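Lectin CEL-IV, C-type (Cucumaria echinata, PDB 3ALU) binds galactose-containing sugars such as raffinose through a calcium ion, as a tetrameric C-type lectin carrying the EPN carbohydrate-recognition motif. Local coordinates at residues A[34-39]-A[145-150]. Sequence-based numbering, arbitrary orientation.
Sequences RQFGLA and YICQLP
F36 and L38, on the strand that follows helix 26-33, make a buried, wholly apolar contact with C147, L149 and P150, where strand 143-148 runs out into a loop. The touching parts point nearly the same way, 14° apart, yet they are not paired with each other: both strands pair antiparallel with strand 45-51, which is broken by a bulge or short loop, and there F36 bonds through its backbone to G49, and L38 to L46 and A47. The segments meet instead through side chains and through the P150 ring, which packs over the G37-L38 backbone. On F36 the benzyl carbon does the close touching: CB meets the methyl CD2 of L149 at 3.6 Å, and CG lies 4.1 Å from that same CD2. L149 sends its CG anti to its own carbonyl carbon (chi1 -68°), and one branch of the fork comes up against the root of the phenyl group. Farther round the ring, CE2 of F36 reaches SG of C147 at 4.4 Å, a looser contact with a sulfur already tied to C33 in a disulfide. W9 meets the F36 ring edge-to-face and also touches C147 and L149. At the end of 145-150 the pyrrolidine ring of P150 packs on the stem of L38, with CG 3.6 Å and CB 3.8 Å from L38 CB. The ring also leans over the backbone, P150 CG lying 4.0 Å from G37 C. Residues 36-39 form an antiparallel ladder with a strand of a second subunit, continuing the sheet across the interface. Here, away from the calcium site, C33-C147 is the conserved disulfide that ties the first helix to the last core strand in C-type lectin domains.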
# COMPACT_ATOMS: atom_id res chain seq x y z
N ARG A 34 -13.32 -16.07 -10.41
CA ARG A 34 -12.87 -17.03 -9.41
C ARG A 34 -11.49 -17.60 -9.70
O ARG A 34 -10.94 -18.31 -8.84
CB ARG A 34 -13.87 -18.16 -9.27
CG ARG A 34 -15.16 -17.74 -8.58
CD ARG A 34 -16.11 -18.92 -8.49
NE ARG A 34 -17.38 -18.47 -7.91
CZ ARG A 34 -18.38 -19.27 -7.60
NH1 ARG A 34 -18.25 -20.58 -7.82
NH2 ARG A 34 -19.50 -18.77 -7.08
N GLN A 35 -10.95 -17.31 -10.88
CA GLN A 35 -9.59 -17.77 -11.26
C GLN A 35 -8.53 -16.96 -10.54
O GLN A 35 -7.37 -17.38 -10.41
CB GLN A 35 -9.35 -17.73 -12.77
CG GLN A 35 -10.36 -18.53 -13.58
CD GLN A 35 -10.52 -19.94 -13.04
OE1 GLN A 35 -9.56 -20.71 -13.03
NE2 GLN A 35 -11.73 -20.28 -12.56
N PHE A 36 -8.90 -15.76 -10.10
CA PHE A 36 -8.05 -14.97 -9.24
C PHE A 36 -8.26 -15.40 -7.80
O PHE A 36 -9.39 -15.67 -7.37
CB PHE A 36 -8.32 -13.46 -9.45
CG PHE A 36 -8.24 -13.05 -10.90
CD1 PHE A 36 -7.01 -12.90 -11.54
CD2 PHE A 36 -9.40 -12.84 -11.65
CE1 PHE A 36 -6.92 -12.56 -12.87
CE2 PHE A 36 -9.34 -12.52 -13.00
CZ PHE A 36 -8.08 -12.35 -13.62
N GLY A 37 -7.15 -15.56 -7.08
CA GLY A 37 -7.25 -16.08 -5.73
C GLY A 37 -6.48 -15.28 -4.69
O GLY A 37 -5.71 -14.35 -5.01
N LEU A 38 -6.71 -15.65 -3.44
CA LEU A 38 -5.93 -15.18 -2.31
C LEU A 38 -5.42 -16.42 -1.61
O LEU A 38 -6.20 -17.31 -1.23
CB LEU A 38 -6.81 -14.35 -1.39
CG LEU A 38 -6.33 -13.26 -0.44
CD1 LEU A 38 -6.64 -13.55 1.01
CD2 LEU A 38 -4.96 -12.69 -0.67
N ALA A 39 -4.11 -16.52 -1.46
CA ALA A 39 -3.54 -17.71 -0.88
C ALA A 39 -2.73 -17.30 0.33
O ALA A 39 -2.19 -16.20 0.37
CB ALA A 39 -2.65 -18.42 -1.90
N TYR A 145 -17.57 -7.72 -18.06
CA TYR A 145 -17.83 -7.97 -16.65
C TYR A 145 -16.72 -7.34 -15.83
O TYR A 145 -15.60 -7.18 -16.31
CB TYR A 145 -17.96 -9.51 -16.36
CG TYR A 145 -16.73 -10.32 -16.79
CD1 TYR A 145 -16.60 -10.73 -18.12
CD2 TYR A 145 -15.74 -10.68 -15.87
CE1 TYR A 145 -15.47 -11.47 -18.53
CE2 TYR A 145 -14.61 -11.43 -16.27
CZ TYR A 145 -14.51 -11.79 -17.62
OH TYR A 145 -13.39 -12.50 -18.07
N ILE A 146 -17.04 -6.96 -14.60
CA ILE A 146 -16.04 -6.47 -13.65
C ILE A 146 -15.82 -7.48 -12.55
O ILE A 146 -16.75 -7.92 -11.87
CB ILE A 146 -16.45 -5.12 -13.01
CG1 ILE A 146 -16.61 -4.03 -14.06
CG2 ILE A 146 -15.47 -4.67 -11.96
CD1 ILE A 146 -17.57 -2.93 -13.60
N CYS A 147 -14.56 -7.86 -12.38
CA CYS A 147 -14.13 -8.69 -11.23
C CYS A 147 -13.61 -7.82 -10.07
O CYS A 147 -13.04 -6.70 -10.29
CB CYS A 147 -13.00 -9.66 -11.64
SG CYS A 147 -13.43 -10.84 -12.94
N GLN A 148 -13.74 -8.37 -8.86
CA GLN A 148 -13.06 -7.83 -7.68
C GLN A 148 -12.14 -8.93 -7.14
O GLN A 148 -12.50 -10.10 -7.14
CB GLN A 148 -14.07 -7.37 -6.59
CG GLN A 148 -14.80 -8.52 -5.98
CD GLN A 148 -15.84 -8.07 -4.99
OE1 GLN A 148 -16.45 -7.03 -5.17
NE2 GLN A 148 -16.06 -8.88 -3.95
N LEU A 149 -10.94 -8.56 -6.70
CA LEU A 149 -10.10 -9.52 -6.00
C LEU A 149 -10.70 -9.77 -4.63
O LEU A 149 -11.50 -8.97 -4.16
CB LEU A 149 -8.66 -8.97 -5.90
CG LEU A 149 -7.97 -8.90 -7.27
CD1 LEU A 149 -6.59 -8.24 -7.12
CD2 LEU A 149 -7.78 -10.29 -7.89
N PRO A 150 -10.33 -10.88 -3.96
CA PRO A 150 -10.84 -11.17 -2.65
C PRO A 150 -10.67 -9.96 -1.73
O PRO A 150 -9.57 -9.37 -1.67
CB PRO A 150 -9.97 -12.37 -2.17
CG PRO A 150 -9.49 -13.00 -3.40
CD PRO A 150 -9.42 -11.93 -4.45